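Long-range contacts in YfkN protein (Bacillus subtilis subsp. subtilis, PDB 3GVE), which belongs to the calcineurin-like phosphoesterase family and carries a manganese and a magnesium ion side by side in one two-metal site: residues Q161-G166 against A208-A213; P145-E150 against V165-F170; D19-M24 against S281-Y286; G63-G68 against P91-M96. All coordinates share one frame; numbering follows the deposited sequence. Where two conformers were deposited one is given.

Contact 1. Residues Q161-G166 against A208-A213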
loop_
_atom_site.group_PDB
_atom_site.type_symbol
_atom_site.label_atom_id
_atom_site.label_comp_id
_atom_site.label_asym_id
_atom_site.label_seq_id
_atom_site.Cartn_x
_atom_site.Cartn_y
_atom_site.Cartn_z
ATOM N N GLN A 161 -22.467 -38.324 1.343
ATOM C CA GLN A 161 -22.511 -38.135 -0.101
ATOM C C GLN A 161 -21.096 -37.834 -0.577
ATOM O O GLN A 161 -20.479 -36.880 -0.149
ATOM C CB GLN A 161 -23.462 -36.997 -0.503
ATOM C CG GLN A 161 -24.900 -37.172 -0.063
ATOM C CD GLN A 161 -25.583 -38.351 -0.723
ATOM O OE1 GLN A 161 -25.126 -38.876 -1.728
ATOM N NE2 GLN A 161 -26.683 -38.778 -0.139
ATOM N N LYS A 162 -20.582 -38.688 -1.438
ATOM C CA LYS A 162 -19.279 -38.459 -2.039
ATOM C C LYS A 162 -19.442 -37.476 -3.175
ATOM O O LYS A 162 -20.184 -37.714 -4.094
ATOM C CB LYS A 162 -18.696 -39.778 -2.523
ATOM C CG LYS A 162 -18.371 -40.668 -1.350
ATOM C CD LYS A 162 -17.525 -41.813 -1.726
ATOM C CE LYS A 162 -16.699 -42.229 -0.540
ATOM N NZ LYS A 162 -17.551 -42.800 0.516
ATOM N N VAL A 163 -18.744 -36.353 -3.058
ATOM C CA VAL A 163 -18.792 -35.269 -4.029
ATOM C C VAL A 163 -17.364 -34.904 -4.441
ATOM O O VAL A 163 -16.529 -34.650 -3.598
ATOM C CB VAL A 163 -19.505 -34.030 -3.435
ATOM C CG1 VAL A 163 -19.575 -32.891 -4.457
ATOM C CG2 VAL A 163 -20.903 -34.419 -2.941
ATOM N N LYS A 164 -17.093 -34.915 -5.740
ATOM C CA LYS A 164 -15.724 -34.582 -6.229
ATOM C C LYS A 164 -15.663 -33.073 -6.488
ATOM O O LYS A 164 -16.401 -32.544 -7.275
ATOM C CB LYS A 164 -15.417 -35.344 -7.457
ATOM C CG LYS A 164 -14.921 -36.739 -7.233
ATOM C CD LYS A 164 -14.605 -37.485 -8.569
ATOM C CE LYS A 164 -14.343 -38.989 -8.265
ATOM N NZ LYS A 164 -13.574 -39.505 -9.411
ATOM N N VAL A 165 -14.810 -32.426 -5.701
ATOM C CA VAL A 165 -14.606 -30.970 -5.790
ATOM C C VAL A 165 -13.312 -30.708 -6.505
ATOM O O VAL A 165 -12.240 -31.220 -6.121
ATOM C CB VAL A 165 -14.566 -30.354 -4.386
ATOM C CG1 VAL A 165 -14.434 -28.818 -4.422
ATOM C CG2 VAL A 165 -15.884 -30.703 -3.648
ATOM N N GLY A 166 -13.378 -29.880 -7.510
ATOM C CA GLY A 166 -12.229 -29.449 -8.276
ATOM C C GLY A 166 -11.834 -28.006 -8.010
ATOM O O GLY A 166 -12.739 -27.164 -7.804
ATOM N N ALA A 208 -15.154 -34.231 -11.826
ATOM C CA ALA A 208 -15.500 -33.115 -10.947
ATOM C C ALA A 208 -17.002 -32.879 -10.920
ATOM O O ALA A 208 -17.607 -32.716 -11.946
ATOM C CB ALA A 208 -14.771 -31.836 -11.377
ATOM N N ASP A 209 -17.570 -32.854 -9.723
ATOM C CA ASP A 209 -18.985 -32.538 -9.521
ATOM C C ASP A 209 -19.214 -31.047 -9.256
ATOM O O ASP A 209 -20.224 -30.493 -9.646
ATOM C CB ASP A 209 -19.538 -33.326 -8.342
ATOM C CG ASP A 209 -19.570 -34.803 -8.599
ATOM O OD1 ASP A 209 -20.107 -35.192 -9.654
ATOM O OD2 ASP A 209 -19.062 -35.532 -7.752
ATOM N N VAL A 210 -18.274 -30.432 -8.549
ATOM C CA VAL A 210 -18.319 -29.012 -8.189
ATOM C C VAL A 210 -16.974 -28.421 -8.557
ATOM O O VAL A 210 -15.961 -28.994 -8.238
ATOM C CB VAL A 210 -18.545 -28.827 -6.675
ATOM C CG1 VAL A 210 -18.447 -27.346 -6.285
ATOM C CG2 VAL A 210 -19.896 -29.408 -6.266
ATOM N N ILE A 211 -16.983 -27.295 -9.256
ATOM C CA ILE A 211 -15.746 -26.657 -9.691
ATOM C C ILE A 211 -15.641 -25.253 -9.081
ATOM O O ILE A 211 -16.531 -24.424 -9.264
ATOM C CB ILE A 211 -15.645 -26.585 -11.248
ATOM C CG1 ILE A 211 -15.455 -27.995 -11.843
ATOM C CG2 ILE A 211 -14.488 -25.667 -11.667
ATOM C CD1 ILE A 211 -15.468 -28.042 -13.357
ATOM N N ILE A 212 -14.531 -25.016 -8.369
ATOM C CA ILE A 212 -14.283 -23.693 -7.679
ATOM C C ILE A 212 -13.138 -23.041 -8.388
ATOM O O ILE A 212 -12.040 -23.631 -8.533
ATOM C CB ILE A 212 -13.972 -23.934 -6.208
ATOM C CG1 ILE A 212 -15.177 -24.602 -5.508
ATOM C CG2 ILE A 212 -13.680 -22.580 -5.561
ATOM C CD1 ILE A 212 -14.848 -25.177 -4.165
ATOM N N ALA A 213 -13.380 -21.838 -8.907
ATOM C CA ALA A 213 -12.317 -21.067 -9.539
ATOM C C ALA A 213 -11.657 -20.136 -8.543
ATOM O O ALA A 213 -12.388 -19.267 -7.970
ATOM C CB ALA A 213 -12.929 -20.231 -10.692
#
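Strands 161-166 and 210-213 run parallel, their axes 4.7 Å apart and inclined by 21°. V165 pairs with V210 and G166 with I211. The ladder is regular at its end: G166 N bonds to V210 O at 2.8 Å, and I212 N bonds to G166 O at 2.9 Å. At its start K164 O is gripped twice, by D209 N at 2.7 Å and by V210 N at 3.1 Å. D209 also answers with its side chain. Its CG lies beside its own backbone N (chi1 -66°), which brings OD2 to K164 N at 2.9 Å in an almost straight bond (175°). The amide meets OD2 on the anti side, a little out of the carboxylate plane. The carboxylate thus takes the place of a backbone acceptor just ahead of the V165-V210 pair. On the face of V165 and V210, V163 CG1 touches V210 CG2 at 3.9 Å and also lies against D209 CB. Further along, V165 CG1 meets the end of I212, CD1, at 3.7 Å. Strand 146-154 flanks 161-166 on its other edge, and D243 bonds to I211 N. W301 of strand 300-312 packs on V163 and D209. Helix 192-205 covers I211, while I212 faces I14 of strand 9-17.

Contact 2. Residues P145-E150 against V165-F170; sequences PYVINE and VGYIGF
The Y167 ring meets V147 along one edge: in one of its two conformers V147 sets its CG2 methyl 3.7 Å from Y167 CD2, near the ring plane. The Y167 ring leans along the same face of the sheet, and the N149 side chain reaches the same edge further out, by CE2. N149 crosses the ring at about a right angle, its amide plane turned 56° from the ring plane.

The backbones are antiparallel. V147 and Y167 form a hydrogen-bonded pair: Y167 N reaches V147 O at 2.8 Å, and V147 N reaches Y167 O at 3.1 Å. N149 and V165 form the next such pair, with N149 N to V165 O at 2.8 Å and V165 N to N149 O at 2.9 Å. Between them I148 faces G166 as a non-hydrogen-bonded pair. G166 has no side chain, and the backbones come close there, CA to CA 4.1 Å. I148 CG1 lies over G166 CA at 4.0 Å. On this other face Y146 CB packs loosely on I168 CB, and helix 192-205 lies against both residues through T199.

The strands are the two arms of the hairpin 146-154 and 160-170. L58 and V60 of strand 57-61 pack on Y167. Four backbone bonds fix the register, and the side chains add mainly apolar contact. P145 O is buried beside I168 CG1 without a polar partner, which probably costs some stability at this end.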
loop_
_atom_site.group_PDB
_atom_site.type_symbol
_atom_site.label_atom_id
_atom_site.label_comp_id
_atom_site.label_asym_id
_atom_site.label_seq_id
_atom_site.Cartn_x
_atom_site.Cartn_y
_atom_site.Cartn_z
ATOM N N PRO A 145 -2.445 -27.737 -12.881
ATOM C CA PRO A 145 -3.517 -26.915 -13.452
ATOM C C PRO A 145 -4.820 -26.931 -12.678
ATOM O O PRO A 145 -5.540 -25.876 -12.674
ATOM C CB PRO A 145 -3.680 -27.434 -14.877
ATOM C CG PRO A 145 -3.320 -28.876 -14.743
ATOM C CD PRO A 145 -2.122 -28.901 -13.739
ATOM N N TYR A 146 -5.109 -28.025 -12.012
ATOM C CA TYR A 146 -6.322 -28.170 -11.239
ATOM C C TYR A 146 -6.109 -29.411 -10.393
ATOM O O TYR A 146 -5.176 -30.151 -10.652
ATOM C CB TYR A 146 -7.547 -28.324 -12.155
ATOM C CG TYR A 146 -7.574 -29.631 -12.922
ATOM C CD1 TYR A 146 -8.064 -30.782 -12.341
ATOM C CD2 TYR A 146 -7.099 -29.712 -14.222
ATOM C CE1 TYR A 146 -8.086 -31.992 -13.028
ATOM C CE2 TYR A 146 -7.119 -30.923 -14.914
ATOM C CZ TYR A 146 -7.615 -32.049 -14.305
ATOM O OH TYR A 146 -7.632 -33.252 -14.981
ATOM N N VAL A 147 -7.001 -29.561 -9.418
ATOM C CA VAL A 147 -7.018 -30.811 -8.587
ATOM C C VAL A 147 -8.463 -31.122 -8.361
ATOM O O VAL A 147 -9.319 -30.221 -8.326
ATOM C CB VAL A 147 -6.220 -30.642 -7.282
ATOM C CG1 VAL A 147 -4.763 -30.380 -7.545
ATOM C CG2 VAL A 147 -6.862 -29.654 -6.400
ATOM N N ILE A 148 -8.728 -32.356 -8.208
ATOM C CA ILE A 148 -10.037 -32.877 -7.824
ATOM C C ILE A 148 -9.901 -33.784 -6.606
ATOM O O ILE A 148 -9.106 -34.698 -6.612
ATOM C CB ILE A 148 -10.693 -33.654 -8.993
ATOM C CG1 ILE A 148 -10.876 -32.746 -10.196
ATOM C CG2 ILE A 148 -12.034 -34.219 -8.585
ATOM C CD1 ILE A 148 -11.169 -33.505 -11.479
ATOM N N ASN A 149 -10.676 -33.496 -5.567
ATOM C CA ASN A 149 -10.677 -34.264 -4.325
ATOM C C ASN A 149 -12.070 -34.809 -4.099
ATOM O O ASN A 149 -13.038 -34.080 -4.159
ATOM C CB ASN A 149 -10.324 -33.387 -3.125
ATOM C CG ASN A 149 -8.987 -32.747 -3.241
ATOM O OD1 ASN A 149 -8.055 -33.350 -3.716
ATOM N ND2 ASN A 149 -8.889 -31.503 -2.801
ATOM N N GLU A 150 -12.157 -36.105 -3.850
ATOM C CA GLU A 150 -13.425 -36.698 -3.492
ATOM C C GLU A 150 -13.656 -36.452 -2.005
ATOM O O GLU A 150 -12.897 -36.906 -1.172
ATOM C CB GLU A 150 -13.453 -38.188 -3.804
ATOM C CG GLU A 150 -14.827 -38.795 -3.569
ATOM C CD GLU A 150 -14.899 -40.249 -3.978
ATOM O OE1 GLU A 150 -15.713 -40.569 -4.850
ATOM O OE2 GLU A 150 -14.147 -41.052 -3.412
ATOM N N VAL A 165 -14.810 -32.426 -5.701
ATOM C CA VAL A 165 -14.606 -30.970 -5.790
ATOM C C VAL A 165 -13.312 -30.708 -6.505
ATOM O O VAL A 165 -12.240 -31.220 -6.121
ATOM C CB VAL A 165 -14.566 -30.354 -4.386
ATOM C CG1 VAL A 165 -14.434 -28.818 -4.422
ATOM C CG2 VAL A 165 -15.884 -30.703 -3.648
ATOM N N GLY A 166 -13.378 -29.880 -7.510
ATOM C CA GLY A 166 -12.229 -29.449 -8.276
ATOM C C GLY A 166 -11.834 -28.006 -8.010
ATOM O O GLY A 166 -12.739 -27.164 -7.804
ATOM N N TYR A 167 -10.560 -27.705 -8.013
ATOM C CA TYR A 167 -10.107 -26.336 -7.903
ATOM C C TYR A 167 -9.281 -26.032 -9.135
ATOM O O TYR A 167 -8.434 -26.816 -9.524
ATOM C CB TYR A 167 -9.236 -26.161 -6.664
ATOM C CG TYR A 167 -9.891 -26.586 -5.360
ATOM C CD1 TYR A 167 -10.630 -25.697 -4.593
ATOM C CD2 TYR A 167 -9.745 -27.886 -4.894
ATOM C CE1 TYR A 167 -11.217 -26.104 -3.401
ATOM C CE2 TYR A 167 -10.315 -28.291 -3.702
ATOM C CZ TYR A 167 -11.046 -27.398 -2.961
ATOM O OH TYR A 167 -11.606 -27.814 -1.772
ATOM N N ILE A 168 -9.520 -24.863 -9.703
ATOM C CA ILE A 168 -8.735 -24.347 -10.816
ATOM C C ILE A 168 -8.375 -22.903 -10.490
ATOM O O ILE A 168 -9.147 -22.202 -9.871
ATOM C CB ILE A 168 -9.526 -24.434 -12.158
ATOM C CG1 ILE A 168 -8.654 -24.001 -13.349
ATOM C CG2 ILE A 168 -10.840 -23.629 -12.101
ATOM C CD1 ILE A 168 -9.276 -24.329 -14.734
ATOM N N GLY A 169 -7.200 -22.467 -10.912
ATOM C CA GLY A 169 -6.754 -21.111 -10.603
ATOM C C GLY A 169 -6.247 -20.361 -11.820
ATOM O O GLY A 169 -5.772 -20.953 -12.755
ATOM N N PHE A 170 -6.345 -19.041 -11.754
ATOM C CA PHE A 170 -5.939 -18.121 -12.827
ATOM C C PHE A 170 -5.219 -16.896 -12.291
ATOM O O PHE A 170 -5.552 -16.398 -11.231
ATOM C CB PHE A 170 -7.157 -17.642 -13.635
ATOM C CG PHE A 170 -8.069 -18.744 -14.042
ATOM C CD1 PHE A 170 -7.763 -19.564 -15.117
ATOM C CD2 PHE A 170 -9.221 -18.978 -13.336
ATOM C CE1 PHE A 170 -8.607 -20.594 -15.475
ATOM C CE2 PHE A 170 -10.075 -20.001 -13.694
ATOM C CZ PHE A 170 -9.763 -20.818 -14.771
#

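Contact 3. Residues D19-M24 against S281-Y286. With MN (manganese (II) ion), chain C.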
loop_
_atom_site.group_PDB
_atom_site.type_symbol
_atom_site.label_atom_id
_atom_site.label_comp_id
_atom_site.label_asym_id
_atom_site.label_seq_id
_atom_site.Cartn_x
_atom_site.Cartn_y
_atom_site.Cartn_z
ATOM N N ASP A 19 -5.480 -11.674 -1.370
ATOM C CA ASP A 19 -4.633 -10.492 -1.259
ATOM C C ASP A 19 -4.196 -10.218 0.191
ATOM O O ASP A 19 -4.134 -9.095 0.644
ATOM C CB ASP A 19 -5.312 -9.272 -1.916
ATOM C CG ASP A 19 -5.455 -9.437 -3.419
ATOM O OD1 ASP A 19 -4.528 -9.022 -4.147
ATOM O OD2 ASP A 19 -6.490 -9.989 -3.860
ATOM N N ILE A 20 -3.772 -11.268 0.920
ATOM C CA ILE A 20 -3.345 -11.185 2.326
ATOM C C ILE A 20 -2.033 -10.406 2.404
ATOM O O ILE A 20 -1.804 -9.676 3.375
ATOM C CB ILE A 20 -3.220 -12.623 2.919
ATOM C CG1 ILE A 20 -4.579 -13.223 3.134
ATOM C CG2 ILE A 20 -2.470 -12.580 4.225
ATOM C CD1 ILE A 20 -5.412 -12.654 4.034
ATOM N N HIS A 21 -1.194 -10.566 1.398
ATOM C CA HIS A 21 0.038 -9.807 1.196
ATOM C C HIS A 21 0.958 -9.919 2.422
ATOM O O HIS A 21 1.508 -8.941 2.908
ATOM C CB HIS A 21 -0.280 -8.343 0.823
ATOM C CG HIS A 21 -0.619 -8.153 -0.625
ATOM N ND1 HIS A 21 0.307 -8.315 -1.626
ATOM C CD2 HIS A 21 -1.785 -7.840 -1.239
ATOM C CE1 HIS A 21 -0.270 -8.097 -2.793
ATOM N NE2 HIS A 21 -1.540 -7.814 -2.592
ATOM N N ALA A 22 1.094 -11.149 2.907
ATOM C CA ALA A 22 2.047 -11.507 3.985
ATOM C C ALA A 22 1.712 -10.906 5.347
ATOM O O ALA A 22 2.498 -10.976 6.274
ATOM C CB ALA A 22 3.500 -11.170 3.589
ATOM N N ASN A 23 0.523 -10.338 5.457
ATOM C CA ASN A 23 0.034 -9.830 6.742
ATOM C C ASN A 23 -0.529 -10.960 7.613
ATOM O O ASN A 23 -1.727 -11.184 7.667
ATOM C CB ASN A 23 -1.004 -8.713 6.525
ATOM C CG ASN A 23 -0.426 -7.514 5.784
ATOM O OD1 ASN A 23 -0.804 -7.212 4.663
ATOM N ND2 ASN A 23 0.498 -6.855 6.398
HETATM N N MSE A 24 0.381 -11.650 8.289
HETATM C CA MSE A 24 0.058 -12.755 9.195
HETATM C C MSE A 24 -0.493 -12.209 10.505
HETATM O O MSE A 24 -1.582 -12.544 10.914
HETATM C CB MSE A 24 1.303 -13.603 9.462
HETATM C CG MSE A 24 1.819 -14.308 8.192
HETATM SE SE MSE A 24 0.610 -15.648 7.475
HETATM C CE MSE A 24 -0.146 -14.572 5.983
ATOM N N SER A 281 -11.937 -8.059 -0.113
ATOM C CA SER A 281 -11.058 -6.928 0.192
ATOM C C SER A 281 -9.579 -7.325 0.029
ATOM O O SER A 281 -9.210 -7.961 -0.942
ATOM C CB SER A 281 -11.376 -6.400 1.613
ATOM O OG SER A 281 -10.710 -5.166 1.846
ATOM N N SER A 282 -8.746 -6.900 0.964
ATOM C CA SER A 282 -7.327 -7.229 0.953
ATOM C C SER A 282 -6.836 -7.297 2.400
ATOM O O SER A 282 -7.509 -6.852 3.307
ATOM C CB SER A 282 -6.530 -6.211 0.138
ATOM O OG SER A 282 -6.596 -4.938 0.735
ATOM N N TRP A 283 -5.678 -7.913 2.587
ATOM C CA TRP A 283 -4.960 -7.963 3.866
ATOM C C TRP A 283 -5.710 -8.679 4.993
ATOM O O TRP A 283 -5.402 -8.497 6.156
ATOM C CB TRP A 283 -4.557 -6.542 4.317
ATOM C CG TRP A 283 -3.570 -5.850 3.435
ATOM C CD1 TRP A 283 -3.222 -6.164 2.177
ATOM C CD2 TRP A 283 -2.806 -4.694 3.793
ATOM N NE1 TRP A 283 -2.270 -5.273 1.709
ATOM C CE2 TRP A 283 -2.004 -4.359 2.691
ATOM C CE3 TRP A 283 -2.733 -3.911 4.943
ATOM C CZ2 TRP A 283 -1.119 -3.272 2.704
ATOM C CZ3 TRP A 283 -1.859 -2.838 4.958
ATOM C CH2 TRP A 283 -1.064 -2.533 3.847
ATOM N N GLY A 284 -6.698 -9.483 4.631
ATOM C CA GLY A 284 -7.499 -10.191 5.610
ATOM C C GLY A 284 -8.600 -9.366 6.248
ATOM O O GLY A 284 -9.142 -9.765 7.241
ATOM N N LYS A 285 -8.950 -8.228 5.658
ATOM C CA LYS A 285 -9.992 -7.355 6.218
ATOM C C LYS A 285 -11.422 -7.925 6.165
ATOM O O LYS A 285 -12.287 -7.513 6.915
ATOM C CB LYS A 285 -9.938 -5.967 5.561
ATOM C CG LYS A 285 -8.658 -5.175 5.897
ATOM C CD LYS A 285 -8.543 -3.899 5.057
ATOM C CE LYS A 285 -7.251 -3.126 5.339
ATOM N NZ LYS A 285 -7.214 -1.904 4.485
ATOM N N TYR A 286 -11.631 -8.882 5.271
ATOM C CA TYR A 286 -12.902 -9.571 5.106
ATOM C C TYR A 286 -12.604 -11.042 4.827
ATOM O O TYR A 286 -11.529 -11.375 4.338
ATOM C CB TYR A 286 -13.665 -8.999 3.915
ATOM C CG TYR A 286 -14.374 -7.693 4.156
ATOM C CD1 TYR A 286 -15.749 -7.653 4.282
ATOM C CD2 TYR A 286 -13.676 -6.505 4.227
ATOM C CE1 TYR A 286 -16.418 -6.446 4.488
ATOM C CE2 TYR A 286 -14.337 -5.300 4.435
ATOM C CZ TYR A 286 -15.696 -5.289 4.562
ATOM O OH TYR A 286 -16.349 -4.092 4.769
HETATM MN MN MN C . -2.927 -7.594 -4.331
HETATM O O HOH W 1 -8.773 -8.227 -3.739
HETATM O O HOH W 2 -3.566 -7.070 -6.373
HETATM O O HOH W 3 -1.398 -6.082 -4.979
#
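The manganese half of the two-metal site is built on the loop 19-24, and the loop 281-286 lies directly against it. D19 OD1 binds manganese at 2.1 Å and H21 NE2 binds it at 2.2 Å. Two waters, D64 and H251 complete its shell. The other carboxylate oxygen, D19 OD2, accepts from H249 N. It also takes a water at 2.9 Å that donates to S281 O as well, so D19 is held from both of its oxygens. H21 ND1 bonds to Q67 O, which should fix the rotation of the imidazole.

One backbone bond joins the loops: W283 N to D19 O, 2.7 Å. The donor stands well above the carbonyl plane, 46° out of it. The same D19 O lies at the edge of the W283 ring, in its plane. The N23 side chain lies over one face of the indole, near CG and CD2. H21 approaches W283 with its CB, 3.8 Å from NE1. The two rings meet rim to rim, planes at 67°, neither covering the other. F38 packs edge-to-face on the indole as well.

In one of its two conformers I20 brings CD1 back to G284, 3.5 Å from G284 N. Each loop bends in a type I' turn, I20 to N23 and S282 to K285. S281 also packs on S31 of the second subunit. An Asp-X-His pair on the loop that follows the first strand is a hallmark of calcineurin-like metallophosphoesterases.

Contact 4. Residues G63-G68 against P91-M96; sequences GDLIQG and PIISVM. With MN (manganese (II) ion), chain C; MG (magnesium ion), chain D.
L65 and I92 carry the apolar contact between the loop 63-68 and helix 91-98. Their side chains slide past each other in opposite directions, and L65 CG lies 3.7 Å from I92 CG2. L65 holds its CG on the far side from the backbone N (chi1 170°), which extends its branches toward the helix. L65 CD1 then meets the end of M96, a selenomethionine, whose CE lies 3.8 Å away. These two reach toward each other tip to tip. The M96 chain is bent at chi2 and chi3, which sets CE against the ends of the leucine branches. L65 CD2 also touches I93 CD1 at 4.3 Å. I92 sends its other branch to the next loop residue, with CD1 3.7 Å from I66 CA. T121 of helix 115-123 packs on both I66 and I93.

The loop follows strand 57-61 and holds the Gly-Asp pair (G63, D64) of the calcineurin-like phosphoesterase fold, in which such loops at strand ends supply the metal ligands.

The metal bonds belong to D64, whose side chain turns away from the helix. D64 OD2 bridges the two ions, 2.3 Å from manganese and 2.4 Å from magnesium. A water links the same ions, 2.2 Å from manganese.

Polar bonds hold the loop from other parts of the chain. H109 N donates to D64 OD1, so both carboxylate oxygens are engaged, which probably helps to hold the bridging one. E110 accepts from D64 N and from L65 N, one carboxylate oxygen each.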
loop_
_atom_site.group_PDB
_atom_site.type_symbol
_atom_site.label_atom_id
_atom_site.label_comp_id
_atom_site.label_asym_id
_atom_site.label_seq_id
_atom_site.Cartn_x
_atom_site.Cartn_y
_atom_site.Cartn_z
ATOM N N GLY A 63 -4.476 -16.026 -3.619
ATOM C CA GLY A 63 -3.214 -15.481 -4.098
ATOM C C GLY A 63 -2.904 -14.062 -3.639
ATOM O O GLY A 63 -3.659 -13.465 -2.891
ATOM N N ASP A 64 -1.775 -13.532 -4.104
ATOM C CA ASP A 64 -1.137 -12.321 -3.535
ATOM C C ASP A 64 -0.990 -12.519 -2.013
ATOM O O ASP A 64 -1.437 -11.719 -1.199
ATOM C CB ASP A 64 -1.899 -11.028 -3.890
ATOM C CG ASP A 64 -1.419 -10.401 -5.179
ATOM O OD1 ASP A 64 -0.677 -11.081 -5.917
ATOM O OD2 ASP A 64 -1.822 -9.245 -5.441
ATOM N N LEU A 65 -0.349 -13.630 -1.669
ATOM C CA LEU A 65 -0.241 -14.141 -0.304
ATOM C C LEU A 65 1.146 -13.962 0.335
ATOM O O LEU A 65 1.243 -13.573 1.481
ATOM C CB LEU A 65 -0.616 -15.626 -0.303
ATOM C CG LEU A 65 -0.331 -16.392 0.992
ATOM C CD1 LEU A 65 -1.243 -15.914 2.092
ATOM C CD2 LEU A 65 -0.502 -17.916 0.755
ATOM N N ILE A 66 2.199 -14.268 -0.411
ATOM C CA ILE A 66 3.525 -14.405 0.171
ATOM C C ILE A 66 4.401 -13.163 0.097
ATOM O O ILE A 66 5.515 -13.167 0.602
ATOM C CB ILE A 66 4.285 -15.599 -0.463
ATOM C CG1 ILE A 66 4.691 -15.284 -1.914
ATOM C CG2 ILE A 66 3.458 -16.875 -0.355
ATOM C CD1 ILE A 66 5.540 -16.372 -2.573
ATOM N N GLN A 67 3.903 -12.109 -0.529
ATOM C CA GLN A 67 4.677 -10.893 -0.761
ATOM C C GLN A 67 3.877 -9.666 -0.368
ATOM O O GLN A 67 2.672 -9.641 -0.502
ATOM C CB GLN A 67 5.025 -10.799 -2.249
ATOM C CG GLN A 67 6.001 -9.674 -2.597
ATOM C CD GLN A 67 5.362 -8.291 -2.754
ATOM O OE1 GLN A 67 6.045 -7.275 -2.661
ATOM N NE2 GLN A 67 4.090 -8.254 -3.016
ATOM N N GLY A 68 4.569 -8.648 0.112
ATOM C CA GLY A 68 3.956 -7.347 0.309
ATOM C C GLY A 68 4.453 -6.537 1.490
ATOM O O GLY A 68 4.359 -5.328 1.500
ATOM N N PRO A 91 7.397 -19.759 5.997
ATOM C CA PRO A 91 6.625 -19.479 7.219
ATOM C C PRO A 91 5.164 -19.087 6.958
ATOM O O PRO A 91 4.312 -19.433 7.741
ATOM C CB PRO A 91 7.404 -18.325 7.858
ATOM C CG PRO A 91 8.782 -18.576 7.447
ATOM C CD PRO A 91 8.688 -19.050 6.019
ATOM N N ILE A 92 4.885 -18.392 5.862
ATOM C CA ILE A 92 3.498 -18.077 5.532
ATOM C C ILE A 92 2.711 -19.364 5.210
ATOM O O ILE A 92 1.592 -19.560 5.661
ATOM C CB ILE A 92 3.414 -17.060 4.390
ATOM C CG1 ILE A 92 3.888 -15.696 4.904
ATOM C CG2 ILE A 92 1.991 -16.992 3.835
ATOM C CD1 ILE A 92 4.023 -14.648 3.823
ATOM N N ILE A 93 3.330 -20.237 4.431
ATOM C CA ILE A 93 2.749 -21.539 4.134
ATOM C C ILE A 93 2.538 -22.380 5.406
ATOM O O ILE A 93 1.542 -23.062 5.522
ATOM C CB ILE A 93 3.577 -22.296 3.065
ATOM C CG1 ILE A 93 3.597 -21.500 1.738
ATOM C CG2 ILE A 93 3.039 -23.731 2.851
ATOM C CD1 ILE A 93 2.196 -21.254 1.112
ATOM N N SER A 94 3.459 -22.309 6.365
ATOM C CA SER A 94 3.214 -22.986 7.679
ATOM C C SER A 94 1.949 -22.529 8.336
ATOM O O SER A 94 1.247 -23.350 8.931
ATOM C CB SER A 94 4.370 -22.777 8.629
ATOM O OG SER A 94 5.596 -23.214 8.069
ATOM N N VAL A 95 1.644 -21.235 8.251
ATOM C CA VAL A 95 0.370 -20.742 8.810
ATOM C C VAL A 95 -0.842 -21.338 8.081
ATOM O O VAL A 95 -1.816 -21.782 8.663
ATOM C CB VAL A 95 0.292 -19.187 8.774
ATOM C CG1 VAL A 95 -1.042 -18.695 9.205
ATOM C CG2 VAL A 95 1.387 -18.599 9.720
HETATM N N MSE A 96 -0.764 -21.347 6.753
HETATM C CA MSE A 96 -1.841 -21.892 5.909
HETATM C C MSE A 96 -2.079 -23.396 6.176
HETATM O O MSE A 96 -3.184 -23.871 6.183
HETATM C CB MSE A 96 -1.558 -21.668 4.408
HETATM C CG MSE A 96 -1.144 -20.236 4.021
HETATM SE SE MSE A 96 -2.267 -18.789 4.703
HETATM C CE MSE A 96 -3.592 -18.711 3.251
HETATM MN MN MN C . -2.927 -7.594 -4.331
HETATM MG MG MG D . -2.881 -9.059 -7.611
HETATM O O HOH W 2 -3.566 -7.070 -6.373
HETATM O O HOH W 3 -1.398 -6.082 -4.979
#

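In the fold
From the N terminus, the chain first passes the loop 19-24 after strand 9-17. This is one half of contact 3, which closes only at 281-286 and so encloses the other three. Contact 4 is the first to close within it, tying the loop after strand 57-61 to helix 91-98. Contact 2 then closes the hairpin 146-154 and 160-170. Contact 1 follows from the same strand, adding 210-215 on its other edge, so V165 and G166 serve both. Contacts 3 and 4 touch and share the manganese ion. Contacts 1 and 2 lie away from the metals, their centres 20 to 27 Å from those of contacts 3 and 4.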